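PDB 5NTB: papain inhibitor from Streptomyces mobaraensis, which is a stress protein made under hyperthermal conditions that inhibits papain, bromelain and bovine trypsin and serves as a glutamine and lysine donor substrate for transglutaminase. Local coordinates for residues A[20-28]-A[69-77]; A[52-62]-A[101-110]. One frame throughout, in Å; residues are numbered along the deposited sequence.

Contact 1 (A[20-28]-A[69-77]); sequences YGACGTPID and VPVRDKCPS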
loop_
_atom_site.group_PDB
_atom_site.type_symbol
_atom_site.label_atom_id
_atom_site.label_comp_id
_atom_site.label_asym_id
_atom_site.label_seq_id
_atom_site.Cartn_x
_atom_site.Cartn_y
_atom_site.Cartn_z
ATOM N N TYR A 20 -5.003 0.950 14.603
ATOM C CA TYR A 20 -6.051 1.032 13.595
ATOM C C TYR A 20 -5.537 1.850 12.423
ATOM O O TYR A 20 -4.971 2.928 12.621
ATOM C CB TYR A 20 -7.322 1.681 14.156
ATOM C CG TYR A 20 -7.966 0.912 15.279
ATOM C CD1 TYR A 20 -8.329 -0.417 15.123
ATOM C CD2 TYR A 20 -8.189 1.521 16.501
ATOM C CE1 TYR A 20 -8.912 -1.125 16.170
ATOM C CE2 TYR A 20 -8.759 0.830 17.548
ATOM C CZ TYR A 20 -9.121 -0.485 17.378
ATOM O OH TYR A 20 -9.700 -1.160 18.428
ATOM N N GLY A 21 -5.732 1.336 11.208
ATOM C CA GLY A 21 -5.402 2.093 10.018
ATOM C C GLY A 21 -6.494 3.091 9.662
ATOM O O GLY A 21 -7.518 3.223 10.329
ATOM N N ALA A 22 -6.252 3.825 8.581
ATOM C CA ALA A 22 -7.211 4.833 8.145
ATOM C C ALA A 22 -8.522 4.221 7.684
ATOM O O ALA A 22 -9.530 4.935 7.585
ATOM C CB ALA A 22 -6.613 5.670 7.017
ATOM N N CYS A 23 -8.542 2.921 7.403
ATOM C CA CYS A 23 -9.806 2.266 7.108
ATOM C C CYS A 23 -10.587 1.943 8.372
ATOM O O CYS A 23 -11.749 1.528 8.277
ATOM C CB CYS A 23 -9.565 0.990 6.296
ATOM S SG CYS A 23 -9.002 1.327 4.595
ATOM N N GLY A 24 -9.991 2.144 9.547
ATOM C CA GLY A 24 -10.701 1.873 10.782
ATOM C C GLY A 24 -10.662 0.435 11.227
ATOM O O GLY A 24 -11.482 0.030 12.060
ATOM N N THR A 25 -9.746 -0.359 10.694
ATOM C CA THR A 25 -9.640 -1.750 11.080
ATOM C C THR A 25 -8.298 -2.012 11.756
ATOM O O THR A 25 -7.334 -1.267 11.543
ATOM C CB THR A 25 -9.791 -2.674 9.864
ATOM O OG1 THR A 25 -8.672 -2.500 8.983
ATOM C CG2 THR A 25 -11.076 -2.360 9.113
ATOM N N PRO A 26 -8.214 -3.040 12.596
ATOM C CA PRO A 26 -6.961 -3.303 13.316
ATOM C C PRO A 26 -5.887 -3.831 12.381
ATOM O O PRO A 26 -6.119 -4.753 11.598
ATOM C CB PRO A 26 -7.368 -4.353 14.358
ATOM C CG PRO A 26 -8.567 -5.014 13.779
ATOM C CD PRO A 26 -9.302 -3.928 13.053
ATOM N N ILE A 27 -4.698 -3.238 12.474
ATOM C CA ILE A 27 -3.574 -3.631 11.640
ATOM C C ILE A 27 -2.349 -3.847 12.515
ATOM O O ILE A 27 -2.184 -3.227 13.570
ATOM C CB ILE A 27 -3.273 -2.590 10.542
ATOM C CG1 ILE A 27 -2.805 -1.267 11.154
ATOM C CG2 ILE A 27 -4.489 -2.388 9.660
ATOM C CD1 ILE A 27 -2.227 -0.288 10.120
ATOM N N ASP A 28 -1.491 -4.751 12.062
ATOM C CA ASP A 28 -0.158 -4.937 12.629
ATOM C C ASP A 28 0.771 -5.073 11.430
ATOM O O ASP A 28 0.884 -6.154 10.855
ATOM C CB ASP A 28 -0.106 -6.155 13.535
ATOM C CG ASP A 28 1.289 -6.421 14.069
ATOM O OD1 ASP A 28 2.228 -5.672 13.720
ATOM O OD2 ASP A 28 1.443 -7.364 14.872
ATOM N N VAL A 69 -1.695 -7.452 -1.929
ATOM C CA VAL A 69 -1.974 -7.135 -0.527
ATOM C C VAL A 69 -3.149 -6.169 -0.441
ATOM O O VAL A 69 -3.363 -5.338 -1.331
ATOM C CB VAL A 69 -0.736 -6.530 0.196
ATOM C CG1 VAL A 69 0.500 -7.440 0.047
ATOM C CG2 VAL A 69 -0.418 -5.129 -0.313
ATOM N N PRO A 70 -3.922 -6.247 0.639
ATOM C CA PRO A 70 -5.074 -5.356 0.790
ATOM C C PRO A 70 -4.685 -3.932 1.159
ATOM O O PRO A 70 -3.750 -3.690 1.919
ATOM C CB PRO A 70 -5.866 -6.007 1.931
ATOM C CG PRO A 70 -4.816 -6.715 2.732
ATOM C CD PRO A 70 -3.846 -7.247 1.714
ATOM N N VAL A 71 -5.465 -2.984 0.640
ATOM C CA VAL A 71 -5.393 -1.601 1.105
ATOM C C VAL A 71 -6.036 -1.523 2.480
ATOM O O VAL A 71 -7.221 -1.832 2.642
ATOM C CB VAL A 71 -6.097 -0.649 0.131
ATOM C CG1 VAL A 71 -6.117 0.762 0.701
ATOM C CG2 VAL A 71 -5.447 -0.703 -1.253
ATOM N N ARG A 72 -5.274 -1.078 3.472
ATOM C CA ARG A 72 -5.787 -0.965 4.831
ATOM C C ARG A 72 -5.487 0.375 5.479
ATOM O O ARG A 72 -5.923 0.609 6.609
ATOM C CB ARG A 72 -5.208 -2.074 5.719
ATOM C CG ARG A 72 -5.517 -3.462 5.217
ATOM C CD ARG A 72 -6.328 -4.226 6.222
ATOM N NE ARG A 72 -6.585 -5.612 5.832
ATOM C CZ ARG A 72 -7.695 -6.035 5.241
ATOM N NH1 ARG A 72 -8.668 -5.185 4.946
ATOM N NH2 ARG A 72 -7.837 -7.323 4.953
ATOM N N ASP A 73 -4.758 1.259 4.812
ATOM C CA ASP A 73 -4.272 2.442 5.505
ATOM C C ASP A 73 -3.966 3.516 4.475
ATOM O O ASP A 73 -3.940 3.264 3.266
ATOM C CB ASP A 73 -3.036 2.089 6.336
ATOM C CG ASP A 73 -2.824 2.990 7.552
ATOM O OD1 ASP A 73 -3.540 3.990 7.742
ATOM O OD2 ASP A 73 -1.872 2.687 8.310
ATOM N N LYS A 74 -3.738 4.721 4.986
ATOM C CA LYS A 74 -3.429 5.908 4.205
ATOM C C LYS A 74 -2.023 6.361 4.554
ATOM O O LYS A 74 -1.629 6.323 5.720
ATOM C CB LYS A 74 -4.432 7.018 4.523
ATOM C CG LYS A 74 -4.224 8.359 3.823
ATOM C CD LYS A 74 -5.470 9.198 4.070
ATOM C CE LYS A 74 -5.283 10.667 3.817
ATOM N NZ LYS A 74 -6.525 11.350 4.281
ATOM N N CYS A 75 -1.264 6.792 3.544
ATOM C CA CYS A 75 0.068 7.357 3.741
ATOM C C CYS A 75 -0.010 8.850 3.454
ATOM O O CYS A 75 0.012 9.258 2.280
ATOM C CB CYS A 75 1.075 6.674 2.814
ATOM S SG CYS A 75 2.746 7.321 2.968
ATOM N N PRO A 76 -0.133 9.704 4.475
ATOM C CA PRO A 76 -0.282 11.143 4.205
ATOM C C PRO A 76 0.949 11.780 3.585
ATOM O O PRO A 76 0.817 12.786 2.874
ATOM C CB PRO A 76 -0.568 11.737 5.594
ATOM C CG PRO A 76 -1.024 10.590 6.420
ATOM C CD PRO A 76 -0.296 9.393 5.904
ATOM N N SER A 77 2.136 11.245 3.826
ATOM C CA SER A 77 3.358 11.872 3.333
ATOM C C SER A 77 3.828 11.302 2.004
ATOM O O SER A 77 4.842 11.765 1.468
ATOM C CB SER A 77 4.470 11.724 4.371
ATOM O OG SER A 77 4.717 10.354 4.631
HETATM O O HOH W 1 -7.288 0.023 8.801
HETATM O O HOH W 2 -8.870 -2.408 6.201
#
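V71 meets the 20-28 loop through its backbone: its carbonyl O lies 4.1 Å from C23 SG, the sulfur that is bonded to C53. At R72 the contact turns wet. One water accepts from T25 N and donates to R72 O, 2.6 Å away; a second joins T25 OG1 to R72 NH1. The arginine chain bends at chi2 (-119°), the R72 side chain crosses that of T25 at about a right angle, CD lying 4.0 Å from T25 OG1, and P70 CB sits over the centre of one guanidinium face. D73 then makes the direct bond. Its OD1 accepts A22 N (2.8 Å, 152° at the hydrogen) and, from the opposite face of the carboxylate plane, K74 N at 2.9 Å. OD2 takes the hydroxyl of Y15 and lies 3.5 Å from I27 CD1. K74 offers its CB to A22 CB at 3.6 Å. Replacing D73 with an alanine would probably leave the amide of A22 and the hydroxyl of Y15 without their acceptor and let the G21-G24 type I turn drift from the strand. The chemistry is that of a buried carboxylate, held by two amides and a tyrosine, pinning a turn to strand 65-75, with two waters bridging T25 to R72.

Contact 2 (A[52-62]-A[101-110]); sequences LCRGVSVEVSY and VNGITWKFVR
F108 lies at one end of this strand pair, with V56 CG1 at 3.8 Å from its CD1 and L52 CD2 at 3.6 Å from its CE1. CZ3 of W106 comes over a face of the phenyl ring, displaced toward its rim, while F108 CZ lies at the indole edge. The two aromatic residues reach each other by different first torsions: F108 has CG beside its backbone N (-65°), whereas W106 holds CG between N and the carbonyl carbon (66°). Further along V60 CG1 meets I104 CD1. On the other face, E59 and K107 run side by side, pointing the same way; OE2 to NZ is 4.0 Å, too long for a salt bridge, and E59 OE1 pairs with R68 instead. V109 CG1 packs across the E59 chain, 3.9 Å from E59 CD. At the far end V101 CG1 makes a CH-pi contact over a face of the Y62 ring, 3.6 Å from its centroid. Between the faces, backbone bonds couple S57 with V109, E59 with K107 and S61 with T105. Two waters donate to both G55 O and R110 O, one of them also accepting from S57 OG. This is a regular antiparallel ladder, preceded by a G1 bulge that G103 and I104 form against G10 of strand 8-18, and consistent with a strand pair of the double-psi beta-barrel family.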
loop_
_atom_site.group_PDB
_atom_site.type_symbol
_atom_site.label_atom_id
_atom_site.label_comp_id
_atom_site.label_asym_id
_atom_site.label_seq_id
_atom_site.Cartn_x
_atom_site.Cartn_y
_atom_site.Cartn_z
ATOM N N LEU A 52 -11.489 2.988 -1.203
ATOM C CA LEU A 52 -10.232 2.255 -1.083
ATOM C C LEU A 52 -10.282 1.179 -0.017
ATOM O O LEU A 52 -9.479 0.247 -0.060
ATOM C CB LEU A 52 -9.094 3.223 -0.759
ATOM C CG LEU A 52 -8.590 4.050 -1.944
ATOM C CD1 LEU A 52 -7.709 5.182 -1.436
ATOM C CD2 LEU A 52 -7.810 3.172 -2.929
ATOM N N CYS A 53 -11.200 1.290 0.933
ATOM C CA CYS A 53 -11.292 0.362 2.050
ATOM C C CYS A 53 -12.214 -0.816 1.783
ATOM O O CYS A 53 -12.334 -1.694 2.647
ATOM C CB CYS A 53 -11.761 1.109 3.295
ATOM S SG CYS A 53 -10.583 2.397 3.817
ATOM N N ARG A 54 -12.845 -0.881 0.615
ATOM C CA ARG A 54 -13.878 -1.886 0.356
ATOM C C ARG A 54 -13.468 -2.776 -0.815
ATOM O O ARG A 54 -13.823 -2.523 -1.967
ATOM C CB ARG A 54 -15.210 -1.216 0.123
ATOM C CG ARG A 54 -15.701 -0.481 1.364
ATOM C CD ARG A 54 -17.156 -0.109 1.256
ATOM N NE ARG A 54 -17.349 1.030 0.363
ATOM C CZ ARG A 54 -17.303 2.303 0.737
ATOM N NH1 ARG A 54 -17.076 2.628 2.004
ATOM N NH2 ARG A 54 -17.492 3.257 -0.162
ATOM N N GLY A 55 -12.709 -3.820 -0.503
ATOM C CA GLY A 55 -12.371 -4.827 -1.489
ATOM C C GLY A 55 -11.281 -4.442 -2.455
ATOM O O GLY A 55 -11.150 -5.075 -3.507
ATOM N N VAL A 56 -10.491 -3.421 -2.141
ATOM C CA VAL A 56 -9.410 -2.986 -3.015
ATOM C C VAL A 56 -8.091 -3.507 -2.466
ATOM O O VAL A 56 -7.820 -3.413 -1.261
ATOM C CB VAL A 56 -9.381 -1.455 -3.156
ATOM C CG1 VAL A 56 -8.189 -1.025 -4.015
ATOM C CG2 VAL A 56 -10.701 -0.953 -3.752
ATOM N N SER A 57 -7.292 -4.089 -3.342
ATOM C CA SER A 57 -5.934 -4.519 -3.052
ATOM C C SER A 57 -4.993 -3.844 -4.036
ATOM O O SER A 57 -5.413 -3.120 -4.939
ATOM C CB SER A 57 -5.795 -6.040 -3.151
ATOM O OG SER A 57 -6.568 -6.693 -2.164
ATOM N N VAL A 58 -3.708 -4.060 -3.830
ATOM C CA VAL A 58 -2.741 -3.721 -4.856
ATOM C C VAL A 58 -1.972 -4.974 -5.217
ATOM O O VAL A 58 -1.798 -5.893 -4.413
ATOM C CB VAL A 58 -1.771 -2.604 -4.433
ATOM C CG1 VAL A 58 -2.528 -1.294 -4.252
ATOM C CG2 VAL A 58 -1.033 -2.999 -3.178
ATOM N N GLU A 59 -1.515 -4.999 -6.453
ATOM C CA GLU A 59 -0.523 -5.959 -6.912
ATOM C C GLU A 59 0.758 -5.175 -7.122
ATOM O O GLU A 59 0.758 -4.168 -7.844
ATOM C CB GLU A 59 -0.972 -6.658 -8.196
ATOM C CG GLU A 59 -1.987 -7.748 -7.911
ATOM C CD GLU A 59 -2.394 -8.532 -9.144
ATOM O OE1 GLU A 59 -3.394 -9.280 -9.065
ATOM O OE2 GLU A 59 -1.714 -8.405 -10.182
ATOM N N VAL A 60 1.820 -5.595 -6.442
ATOM C CA VAL A 60 3.102 -4.899 -6.433
ATOM C C VAL A 60 4.142 -5.821 -7.034
ATOM O O VAL A 60 4.283 -6.970 -6.600
ATOM C CB VAL A 60 3.532 -4.493 -5.014
ATOM C CG1 VAL A 60 4.804 -3.636 -5.088
ATOM C CG2 VAL A 60 2.411 -3.754 -4.306
ATOM N N SER A 61 4.880 -5.313 -8.012
ATOM C CA SER A 61 5.886 -6.095 -8.714
ATOM C C SER A 61 7.241 -5.438 -8.547
ATOM O O SER A 61 7.381 -4.221 -8.728
ATOM C CB SER A 61 5.547 -6.227 -10.196
ATOM O OG SER A 61 4.257 -6.780 -10.363
ATOM N N TYR A 62 8.230 -6.242 -8.194
ATOM C CA TYR A 62 9.602 -5.776 -8.158
ATOM C C TYR A 62 10.498 -6.962 -8.446
ATOM O O TYR A 62 10.290 -8.041 -7.885
ATOM C CB TYR A 62 9.942 -5.162 -6.796
ATOM C CG TYR A 62 11.393 -4.792 -6.656
ATOM C CD1 TYR A 62 11.955 -3.843 -7.489
ATOM C CD2 TYR A 62 12.199 -5.394 -5.702
ATOM C CE1 TYR A 62 13.287 -3.509 -7.383
ATOM C CE2 TYR A 62 13.514 -5.060 -5.580
ATOM C CZ TYR A 62 14.057 -4.122 -6.421
ATOM O OH TYR A 62 15.386 -3.792 -6.290
ATOM N N VAL A 101 12.838 1.340 -2.136
ATOM C CA VAL A 101 13.090 0.753 -3.443
ATOM C C VAL A 101 12.378 1.602 -4.477
ATOM O O VAL A 101 11.145 1.698 -4.467
ATOM C CB VAL A 101 12.612 -0.703 -3.522
ATOM C CG1 VAL A 101 12.727 -1.213 -4.941
ATOM C CG2 VAL A 101 13.397 -1.579 -2.561
ATOM N N ASN A 102 13.143 2.216 -5.366
ATOM C CA ASN A 102 12.565 2.902 -6.504
ATOM C C ASN A 102 12.361 1.911 -7.638
ATOM O O ASN A 102 12.964 0.834 -7.678
ATOM C CB ASN A 102 13.476 4.029 -6.970
ATOM C CG ASN A 102 13.600 5.127 -5.941
ATOM O OD1 ASN A 102 12.620 5.787 -5.607
ATOM N ND2 ASN A 102 14.802 5.316 -5.414
ATOM N N GLY A 103 11.508 2.295 -8.576
ATOM C CA GLY A 103 11.329 1.472 -9.753
ATOM C C GLY A 103 10.524 0.209 -9.541
ATOM O O GLY A 103 10.806 -0.810 -10.177
ATOM N N ILE A 104 9.538 0.241 -8.652
ATOM C CA ILE A 104 8.568 -0.839 -8.578
ATOM C C ILE A 104 7.416 -0.490 -9.504
ATOM O O ILE A 104 7.284 0.645 -9.977
ATOM C CB ILE A 104 8.046 -1.067 -7.148
ATOM C CG1 ILE A 104 7.286 0.178 -6.667
ATOM C CG2 ILE A 104 9.195 -1.404 -6.227
ATOM C CD1 ILE A 104 6.089 -0.121 -5.801
ATOM N N THR A 105 6.577 -1.472 -9.769
ATOM C CA THR A 105 5.327 -1.227 -10.454
ATOM C C THR A 105 4.205 -1.709 -9.553
ATOM O O THR A 105 4.361 -2.686 -8.814
ATOM C CB THR A 105 5.277 -1.939 -11.802
ATOM O OG1 THR A 105 5.129 -3.342 -11.582
ATOM C CG2 THR A 105 6.575 -1.675 -12.619
ATOM N N TRP A 106 3.081 -1.006 -9.596
ATOM C CA TRP A 106 1.941 -1.419 -8.795
ATOM C C TRP A 106 0.655 -0.990 -9.467
ATOM O O TRP A 106 0.633 -0.081 -10.298
ATOM C CB TRP A 106 2.032 -0.884 -7.350
ATOM C CG TRP A 106 1.945 0.600 -7.160
ATOM C CD1 TRP A 106 2.975 1.499 -7.205
ATOM C CD2 TRP A 106 0.770 1.348 -6.844
ATOM N NE1 TRP A 106 2.505 2.770 -6.933
ATOM C CE2 TRP A 106 1.156 2.702 -6.711
ATOM C CE3 TRP A 106 -0.569 1.002 -6.641
ATOM C CZ2 TRP A 106 0.246 3.716 -6.406
ATOM C CZ3 TRP A 106 -1.478 2.008 -6.331
ATOM C CH2 TRP A 106 -1.059 3.354 -6.204
ATOM N N LYS A 107 -0.428 -1.666 -9.095
ATOM C CA LYS A 107 -1.736 -1.315 -9.618
ATOM C C LYS A 107 -2.766 -1.668 -8.567
ATOM O O LYS A 107 -2.581 -2.611 -7.787
ATOM C CB LYS A 107 -2.054 -2.037 -10.936
ATOM C CG LYS A 107 -2.110 -3.551 -10.808
ATOM C CD LYS A 107 -2.537 -4.172 -12.131
ATOM C CE LYS A 107 -2.608 -5.671 -12.027
ATOM N NZ LYS A 107 -3.098 -6.276 -13.315
ATOM N N PHE A 108 -3.832 -0.881 -8.539
ATOM C CA PHE A 108 -5.029 -1.245 -7.795
ATOM C C PHE A 108 -5.727 -2.415 -8.468
ATOM O O PHE A 108 -5.865 -2.443 -9.696
ATOM C CB PHE A 108 -6.001 -0.069 -7.734
ATOM C CG PHE A 108 -5.494 1.121 -6.963
ATOM C CD1 PHE A 108 -5.422 1.082 -5.578
ATOM C CD2 PHE A 108 -5.148 2.293 -7.615
ATOM C CE1 PHE A 108 -4.984 2.189 -4.860
ATOM C CE2 PHE A 108 -4.720 3.410 -6.903
ATOM C CZ PHE A 108 -4.643 3.351 -5.518
ATOM N N VAL A 109 -6.211 -3.360 -7.661
ATOM C CA VAL A 109 -7.001 -4.484 -8.165
ATOM C C VAL A 109 -8.213 -4.727 -7.277
ATOM O O VAL A 109 -8.289 -4.263 -6.139
ATOM C CB VAL A 109 -6.188 -5.791 -8.257
ATOM C CG1 VAL A 109 -5.051 -5.658 -9.255
ATOM C CG2 VAL A 109 -5.664 -6.181 -6.885
ATOM N N ARG A 110 -9.159 -5.499 -7.809
ATOM C CA ARG A 110 -10.306 -5.953 -7.029
ATOM C C ARG A 110 -10.399 -7.475 -7.036
ATOM O O ARG A 110 -10.479 -8.106 -5.979
ATOM C CB ARG A 110 -11.603 -5.344 -7.566
ATOM C CG ARG A 110 -11.877 -3.962 -7.009
ATOM C CD ARG A 110 -13.362 -3.642 -6.978
ATOM N NE ARG A 110 -13.610 -2.427 -6.205
ATOM C CZ ARG A 110 -13.661 -1.205 -6.729
ATOM N NH1 ARG A 110 -13.887 -0.155 -5.952
ATOM N NH2 ARG A 110 -13.490 -1.029 -8.034
HETATM O O HOH W 3 -14.456 -0.079 -3.387
HETATM O O HOH W 4 -9.182 -7.077 -3.160
HETATM O O HOH W 5 -12.845 -7.083 -4.340
HETATM O O HOH W 6 8.293 -4.420 -12.061
#

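Going from the N terminus, the chain passes through 20-28 first, then 52-62, then 69-77, and ends in 101-110, so the two contacts cross rather than nest. Contact 1 closes the loop that carries strand 35-38 and strand 57-62, bringing the turn before strand 26-28 back onto strand 65-75. Contact 2 closes the later loop and brings the C-terminal strand 104-109 beside strand 57-62. They join through the sheet, where strands 57-62 and 65-75 are antiparallel neighbours and V58 N lies 2.8 Å from V69 O, and through the C23-C53 disulfide, which fastens the outlying loop of contact 1 to the start of segment 52-62.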